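Local coordinates for putative invasin (Yersinia pseudotuberculosis IP 31758, PDB 5N40), which is a putative invasin with a C-type lectin-like adhesion domain that probably mediates attachment of the bacterium to host cells, at residues A[19-24]-A[97-102]; A[26-31]-A[69-74]; A[51-56]-A[80-85]. The protein carries 1 engineered substitution. All coordinates share one frame; numbering follows the deposited sequence.

Contact 1: residues A[19-24]-A[97-102]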
loop_
_atom_site.group_PDB
_atom_site.type_symbol
_atom_site.label_atom_id
_atom_site.label_comp_id
_atom_site.label_asym_id
_atom_site.label_seq_id
_atom_site.Cartn_x
_atom_site.Cartn_y
_atom_site.Cartn_z
ATOM N N VAL A 19 9.479 18.790 30.719
ATOM C CA VAL A 19 9.983 19.257 29.435
ATOM C C VAL A 19 9.694 18.260 28.319
ATOM O O VAL A 19 10.178 18.437 27.198
ATOM C CB VAL A 19 11.484 19.583 29.496
ATOM C CG1 VAL A 19 11.737 20.711 30.489
ATOM C CG2 VAL A 19 12.302 18.354 29.836
ATOM N N ASN A 20 8.938 17.201 28.612
ATOM C CA ASN A 20 8.446 16.269 27.610
ATOM C C ASN A 20 6.958 16.066 27.845
ATOM O O ASN A 20 6.540 15.802 28.979
ATOM C CB ASN A 20 9.168 14.916 27.677
ATOM C CG ASN A 20 10.637 15.015 27.323
ATOM O OD1 ASN A 20 11.007 15.030 26.149
ATOM N ND2 ASN A 20 11.481 15.069 28.334
ATOM N N ILE A 21 6.166 16.200 26.778
ATOM C CA ILE A 21 4.737 15.924 26.804
ATOM C C ILE A 21 4.379 15.258 25.484
ATOM O O ILE A 21 5.067 15.421 24.473
ATOM C CB ILE A 21 3.868 17.190 27.009
ATOM C CG1 ILE A 21 4.045 18.168 25.848
ATOM C CG2 ILE A 21 4.193 17.841 28.360
ATOM C CD1 ILE A 21 3.306 19.492 26.031
ATOM N N GLU A 22 3.280 14.513 25.501
ATOM C CA GLU A 22 2.820 13.812 24.310
ATOM C C GLU A 22 1.839 14.671 23.520
ATOM O O GLU A 22 1.075 15.457 24.087
ATOM C CB GLU A 22 2.179 12.477 24.698
ATOM C CG GLU A 22 3.193 11.498 25.265
ATOM C CD GLU A 22 2.577 10.246 25.851
ATOM O OE1 GLU A 22 1.340 10.195 26.017
ATOM O OE2 GLU A 22 3.345 9.313 26.158
ATOM N N ALA A 23 1.886 14.523 22.192
ATOM C CA ALA A 23 1.036 15.294 21.279
ATOM C C ALA A 23 -0.371 14.690 21.211
ATOM O O ALA A 23 -0.832 14.224 20.168
ATOM C CB ALA A 23 1.668 15.352 19.892
ATOM N N ASN A 24 -1.060 14.728 22.357
ATOM C CA ASN A 24 -2.366 14.095 22.511
ATOM C C ASN A 24 -3.480 15.085 22.846
ATOM O O ASN A 24 -4.597 14.659 23.167
ATOM C CB ASN A 24 -2.298 13.008 23.587
ATOM C CG ASN A 24 -1.939 13.560 24.962
ATOM O OD1 ASN A 24 -1.931 14.779 25.175
ATOM N ND2 ASN A 24 -1.649 12.665 25.900
ATOM N N ALA A 97 12.844 28.592 27.112
ATOM C CA ALA A 97 12.625 27.217 27.511
ATOM C C ALA A 97 12.034 26.447 26.339
ATOM O O ALA A 97 11.423 27.024 25.437
ATOM C CB ALA A 97 11.691 27.141 28.718
ATOM N N THR A 98 12.245 25.139 26.341
ATOM C CA THR A 98 11.663 24.282 25.322
ATOM C C THR A 98 10.980 23.097 25.978
ATOM O O THR A 98 11.310 22.699 27.101
ATOM C CB THR A 98 12.704 23.769 24.325
ATOM O OG1 THR A 98 13.654 22.943 25.015
ATOM C CG2 THR A 98 13.413 24.931 23.645
ATOM N N ILE A 99 10.004 22.551 25.257
ATOM C CA ILE A 99 9.309 21.333 25.644
ATOM C C ILE A 99 9.279 20.424 24.427
ATOM O O ILE A 99 8.851 20.844 23.350
ATOM C CB ILE A 99 7.878 21.622 26.138
ATOM C CG1 ILE A 99 7.908 22.596 27.321
ATOM C CG2 ILE A 99 7.171 20.326 26.532
ATOM C CD1 ILE A 99 6.570 23.158 27.671
ATOM N N ASN A 100 9.759 19.195 24.586
ATOM C CA ASN A 100 9.629 18.200 23.534
ATOM C C ASN A 100 8.196 17.698 23.515
ATOM O O ASN A 100 7.706 17.170 24.519
ATOM C CB ASN A 100 10.596 17.040 23.753
ATOM C CG ASN A 100 12.041 17.458 23.638
ATOM O OD1 ASN A 100 12.403 18.264 22.777
ATOM N ND2 ASN A 100 12.876 16.916 24.509
ATOM N N VAL A 101 7.521 17.887 22.388
ATOM C CA VAL A 101 6.177 17.375 22.183
ATOM C C VAL A 101 6.346 16.112 21.349
ATOM O O VAL A 101 6.527 16.175 20.126
ATOM C CB VAL A 101 5.269 18.403 21.510
ATOM C CG1 VAL A 101 3.828 17.925 21.528
ATOM C CG2 VAL A 101 5.398 19.763 22.207
ATOM N N ILE A 102 6.311 14.968 22.021
ATOM C CA ILE A 102 6.686 13.700 21.407
ATOM C C ILE A 102 5.438 13.019 20.862
ATOM O O ILE A 102 4.313 13.434 21.169
ATOM C CB ILE A 102 7.438 12.796 22.401
ATOM C CG1 ILE A 102 6.518 12.291 23.520
ATOM C CG2 ILE A 102 8.644 13.543 22.977
ATOM C CD1 ILE A 102 7.185 11.293 24.453
#

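Contact 2: residues A[26-31]-A[69-74]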
loop_
_atom_site.group_PDB
_atom_site.type_symbol
_atom_site.label_atom_id
_atom_site.label_comp_id
_atom_site.label_asym_id
_atom_site.label_seq_id
_atom_site.Cartn_x
_atom_site.Cartn_y
_atom_site.Cartn_z
ATOM N N SER A 26 -3.901 16.843 25.421
ATOM C CA SER A 26 -4.292 16.861 26.827
ATOM C C SER A 26 -3.135 16.919 27.812
ATOM O O SER A 26 -3.348 17.413 28.923
ATOM C CB SER A 26 -5.151 15.635 27.158
ATOM O OG SER A 26 -4.437 14.435 26.929
ATOM N N ASP A 27 -1.939 16.431 27.479
ATOM C CA ASP A 27 -0.814 16.521 28.412
ATOM C C ASP A 27 -0.501 17.982 28.714
ATOM O O ASP A 27 -0.632 18.850 27.854
ATOM C CB ASP A 27 0.435 15.848 27.831
ATOM C CG ASP A 27 0.458 14.340 28.025
ATOM O OD1 ASP A 27 -0.557 13.764 28.463
ATOM O OD2 ASP A 27 1.509 13.732 27.724
ATOM N N THR A 28 -0.055 18.256 29.943
ATOM C CA THR A 28 0.180 19.626 30.374
ATOM C C THR A 28 1.587 19.789 30.941
ATOM O O THR A 28 2.239 18.822 31.358
ATOM C CB THR A 28 -0.850 20.072 31.425
ATOM O OG1 THR A 28 -0.795 19.198 32.559
ATOM C CG2 THR A 28 -2.252 20.054 30.832
ATOM N N SER A 29 2.040 21.044 30.934
ATOM C CA SER A 29 3.301 21.452 31.534
ATOM C C SER A 29 3.138 22.842 32.130
ATOM O O SER A 29 2.398 23.673 31.607
ATOM C CB SER A 29 4.443 21.462 30.511
ATOM O OG SER A 29 5.655 21.883 31.117
ATOM N N VAL A 30 3.829 23.093 33.240
ATOM C CA VAL A 30 3.775 24.391 33.904
ATOM C C VAL A 30 4.985 25.201 33.473
ATOM O O VAL A 30 6.129 24.745 33.598
ATOM C CB VAL A 30 3.716 24.241 35.436
ATOM C CG1 VAL A 30 3.879 25.599 36.121
ATOM C CG2 VAL A 30 2.392 23.606 35.847
ATOM N N VAL A 31 4.730 26.396 32.953
ATOM C CA VAL A 31 5.771 27.331 32.552
ATOM C C VAL A 31 5.910 28.360 33.660
ATOM O O VAL A 31 4.917 28.968 34.076
ATOM C CB VAL A 31 5.431 28.002 31.211
ATOM C CG1 VAL A 31 6.535 28.953 30.787
ATOM C CG2 VAL A 31 5.176 26.951 30.144
ATOM N N THR A 69 3.306 32.077 36.366
ATOM C CA THR A 69 3.107 30.738 35.824
ATOM C C THR A 69 1.901 30.682 34.897
ATOM O O THR A 69 0.970 31.483 34.993
ATOM C CB THR A 69 2.931 29.709 36.943
ATOM O OG1 THR A 69 1.794 30.054 37.745
ATOM C CG2 THR A 69 4.172 29.679 37.816
ATOM N N ALA A 70 1.944 29.704 33.993
ATOM C CA ALA A 70 0.808 29.354 33.150
ATOM C C ALA A 70 0.918 27.878 32.802
ATOM O O ALA A 70 1.997 27.284 32.864
ATOM C CB ALA A 70 0.747 30.203 31.876
ATOM N N THR A 71 -0.217 27.284 32.452
ATOM C CA THR A 71 -0.260 25.886 32.043
ATOM C C THR A 71 -0.295 25.817 30.520
ATOM O O THR A 71 -1.166 26.422 29.888
ATOM C CB THR A 71 -1.472 25.174 32.642
ATOM O OG1 THR A 71 -1.359 25.158 34.072
ATOM C CG2 THR A 71 -1.574 23.735 32.128
ATOM N N LEU A 72 0.659 25.090 29.946
ATOM C CA LEU A 72 0.626 24.738 28.538
ATOM C C LEU A 72 -0.054 23.388 28.381
ATOM O O LEU A 72 0.223 22.453 29.135
ATOM C CB LEU A 72 2.039 24.666 27.959
ATOM C CG LEU A 72 2.095 24.296 26.476
ATOM C CD1 LEU A 72 2.227 25.534 25.634
ATOM C CD2 LEU A 72 3.221 23.334 26.184
ATOM N N THR A 73 -0.935 23.290 27.392
ATOM C CA THR A 73 -1.563 22.030 27.032
ATOM C C THR A 73 -1.100 21.647 25.634
ATOM O O THR A 73 -1.121 22.476 24.725
ATOM C CB THR A 73 -3.092 22.135 27.089
ATOM O OG1 THR A 73 -3.493 22.437 28.437
ATOM C CG2 THR A 73 -3.751 20.829 26.652
ATOM N N ALA A 74 -0.663 20.401 25.479
ATOM C CA ALA A 74 -0.208 19.933 24.181
ATOM C C ALA A 74 -1.306 20.100 23.139
ATOM O O ALA A 74 -2.499 20.021 23.438
ATOM C CB ALA A 74 0.207 18.466 24.264
#

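Contact 3: residues A[51-56]-A[80-85]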
loop_
_atom_site.group_PDB
_atom_site.type_symbol
_atom_site.label_atom_id
_atom_site.label_comp_id
_atom_site.label_asym_id
_atom_site.label_seq_id
_atom_site.Cartn_x
_atom_site.Cartn_y
_atom_site.Cartn_z
ATOM N N THR A 51 4.286 32.920 25.078
ATOM C CA THR A 51 3.900 32.343 23.799
ATOM C C THR A 51 4.577 30.988 23.651
ATOM O O THR A 51 5.617 30.723 24.257
ATOM C CB THR A 51 4.267 33.249 22.616
ATOM O OG1 THR A 51 5.690 33.276 22.444
ATOM C CG2 THR A 51 3.755 34.661 22.852
ATOM N N SER A 52 3.974 30.129 22.832
ATOM C CA SER A 52 4.524 28.815 22.536
ATOM C C SER A 52 4.255 28.477 21.077
ATOM O O SER A 52 3.169 28.757 20.567
ATOM C CB SER A 52 3.914 27.728 23.415
ATOM O OG SER A 52 4.494 26.463 23.118
ATOM N N THR A 53 5.233 27.841 20.423
ATOM C CA THR A 53 5.070 27.473 19.016
ATOM C C THR A 53 4.141 26.278 18.834
ATOM O O THR A 53 3.611 26.076 17.732
ATOM C CB THR A 53 6.428 27.171 18.381
ATOM O OG1 THR A 53 7.098 26.129 19.105
ATOM C CG2 THR A 53 7.298 28.426 18.362
ATOM N N LEU A 54 3.921 25.499 19.887
ATOM C CA LEU A 54 3.038 24.347 19.861
ATOM C C LEU A 54 2.145 24.371 21.092
ATOM O O LEU A 54 2.548 24.838 22.160
ATOM C CB LEU A 54 3.835 23.030 19.825
ATOM C CG LEU A 54 4.745 22.778 18.625
ATOM C CD1 LEU A 54 5.598 21.529 18.882
ATOM C CD2 LEU A 54 3.925 22.647 17.346
ATOM N N GLY A 55 0.930 23.859 20.936
ATOM C CA GLY A 55 0.001 23.778 22.041
ATOM C C GLY A 55 -0.645 25.116 22.343
ATOM O O GLY A 55 -0.529 26.090 21.593
ATOM N N THR A 56 -1.339 25.152 23.478
ATOM C CA THR A 56 -2.071 26.335 23.912
ATOM C C THR A 56 -1.789 26.609 25.388
ATOM O O THR A 56 -1.529 25.692 26.167
ATOM C CB THR A 56 -3.582 26.165 23.678
ATOM O OG1 THR A 56 -4.057 24.995 24.363
ATOM C CG2 THR A 56 -3.869 26.034 22.184
ATOM N N THR A 80 9.196 20.586 18.728
ATOM C CA THR A 80 9.749 21.268 19.891
ATOM C C THR A 80 8.986 22.569 20.102
ATOM O O THR A 80 8.972 23.434 19.220
ATOM C CB THR A 80 11.240 21.541 19.710
ATOM O OG1 THR A 80 11.920 20.307 19.434
ATOM C CG2 THR A 80 11.820 22.180 20.978
ATOM N N ALA A 81 8.347 22.700 21.263
ATOM C CA ALA A 81 7.673 23.943 21.624
ATOM C C ALA A 81 8.704 24.927 22.151
ATOM O O ALA A 81 9.332 24.676 23.185
ATOM C CB ALA A 81 6.595 23.699 22.677
ATOM N N SER A 82 8.899 26.032 21.436
ATOM C CA SER A 82 9.750 27.112 21.912
ATOM C C SER A 82 8.884 28.143 22.617
ATOM O O SER A 82 7.879 28.597 22.063
ATOM C CB SER A 82 10.505 27.758 20.754
ATOM O OG SER A 82 11.400 26.833 20.161
ATOM N N LEU A 83 9.283 28.507 23.830
ATOM C CA LEU A 83 8.517 29.388 24.698
ATOM C C LEU A 83 9.190 30.750 24.756
ATOM O O LEU A 83 10.410 30.830 24.930
ATOM C CB LEU A 83 8.417 28.801 26.105
ATOM C CG LEU A 83 7.829 27.392 26.203
ATOM C CD1 LEU A 83 8.108 26.790 27.576
ATOM C CD2 LEU A 83 6.352 27.440 25.944
ATOM N N SER A 84 8.399 31.812 24.630
ATOM C CA SER A 84 8.898 33.173 24.779
ATOM C C SER A 84 8.050 33.920 25.799
ATOM O O SER A 84 6.948 33.495 26.161
ATOM C CB SER A 84 8.895 33.936 23.450
ATOM O OG SER A 84 7.576 34.237 23.043
ATOM N N VAL A 85 8.583 35.042 26.272
ATOM C CA VAL A 85 7.945 35.820 27.325
ATOM C C VAL A 85 8.046 37.299 26.979
ATOM O O VAL A 85 9.070 37.759 26.464
ATOM C CB VAL A 85 8.591 35.523 28.699
ATOM C CG1 VAL A 85 10.095 35.678 28.629
ATOM C CG2 VAL A 85 8.004 36.414 29.782
HETATM O O HOH W 1 7.391 31.043 21.207
HETATM O O HOH W 2 7.781 24.719 16.825
#

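Contact 1: residues A[19-24]-A[97-102]
The short strands 20-22 and 98-102 run in the same direction, their axes 4.6 Å apart at closest and 27° from parallel, as an early and a late strand of the invasin domain 3 unit pair up. In this immunoglobulin-like unit the pairing of strands 13-22 and 90-102 is the parallel one in an otherwise antiparallel sheet. As expected of parallel pairing, Asn100 and Ile102 each use both backbone groups: Asn100 N donates to Val19 O and Asn100 O accepts from Ile21 N, then Ile102 N reaches Ile21 O and Ile102 O accepts from Ala23 N.

On one face the amide-bearing chains of Asn20 and Asn100 project in step. Both have CG beside the backbone N, with chi1 -65°, and the shared setting lets ND2 of Asn100 donate to OD1 of Asn20 at 3.1 Å. The acceptor lies in the Asn100 amide plane, while the donor stands tilted from the plane of the Asn20 amide. Further along this face, Glu22 CG lies 3.8 Å from Ile102 CG1. The other face is apolar and turned to the core, where Leu72 also reaches: CG1 of Ile21 rests 3.9 Å from CG2 of Ile99. Ala23 then centres an inverse gamma turn as the chain departs, its CB packed 3.7 Å from Val101 CG1.

Contact 2: residues A[26-31]-A[69-74]
This is an antiparallel pairing of neighbouring strands, Thr28 to Val31 against Ala70 to Thr73, set inside the sheet of the immunoglobulin-like invasin domain 3 unit, with strand 13-22 beyond one partner and strand 56-63 beyond the other. Two hydrogen-bonded pairs hold it: Ser29 and Leu72 exchange bonds in both directions, and so do Val31 and Ala70, at 2.9 Å from Val31 N to Ala70 O and 3.1 Å from Ala70 N to Val31 O. Past the end of the strand, Ala74 N adds a bond to Asp27 O of 2.8 Å.

The two faces differ in kind. Thr28, Val30, Thr71 and Thr73 line the outer one, where threonine methyls meet a CB and a hydroxyl of the facing strand. Thr71 places CG2 opposite its own backbone N, and this methyl meets CB of Thr28 at 3.8 Å. The inner face carries Ser29, Val31, Ala70 and Leu72 and is covered by Phe50 and Ile99. A hydroxyl turned into such a core needs a partner, and OG of Ser29, with chi1 179°, finds it in the backbone oxygen of Pro18. Asp27 likewise looks to strand 13-22, its OD2 accepting from Glu22 N. Across the pair itself, Thr28 and Thr73 flank each other, with CG2 of Thr28 3.6 Å from OG1 of Thr73.

Contact 3: residues A[51-56]-A[80-85]
An outermost strand, 48-52, reaches its end here against strand 79-87, and Thr51 and Ser84 form the last complete antiparallel hydrogen-bonded pair of backbones. Thr51 N donates to Ser84 O at 2.9 Å and Ser84 N returns a bond to Thr51 O at 3.0 Å, each donor tilted from the plane of the carbonyl it meets. Ser52 and Leu83 follow as a non-hydrogen-bonded pair. Thereafter the chain turns away. The backbone supplies one more bond, from Thr53 N to Ser82 O, over a longer 3.2 Å and a bent angle of 142°, and a side chain supplies the other: Ser82 N donates to the hydroxyl OG1 of Thr53, at 2.9 Å and nearly straight. OG1 can accept there because chi1 of 57° sets it between the backbone N and the carbonyl carbon.

The setting is the edge of the immunoglobulin-like beta-sandwich of invasin domain 3, and the departing chain crosses from this edge towards strand 56-63, whose Thr56 pairs with Thr73. Ser52 braces that turn. Its OG, extended opposite the backbone N, donates to Leu54 O at 2.7 Å along an in-plane lone pair, and its flank is apolar, with CB of Ala81 and CD2 of Leu83 both alongside OG. Leu54 packs its CB 4.0 Å from Ala81 CB, and its CD1 lies against the backbone at Thr80, while Val101 of strand 90-102 also borders its side chain. Two waters lie on the face of Thr51 and Thr53: one donates to Ser82 O, and the second is hydrogen-bonded to Thr53 OG1 at 2.8 Å and donates to Thr80 O, bridging the turn to the strand.

From the N terminus the chain lays down strand 13-22, and contact 1 later closes the widest loop when 97-102 returns beside 19-24. The other two contacts are nested within it. Contact 2 brings 69-74 back to 26-31, whereas contact 3 starts at 51-56, inside the loop of contact 2, and finishes at 80-85, outside it, so the two cross. The strands follow one another round the sandwich as 48-52, 79-87, 90-102, 13-22, 28-34 and 67-73, and each contact joins neighbours in that order. Further ties link them: Ile99 CD1 packs on Leu72 CD2 between contacts 1 and 2, Ile99 O pairs with Ala81 N between contacts 1 and 3, and Leu72 CD1 meets Ser52 OG between contacts 2 and 3.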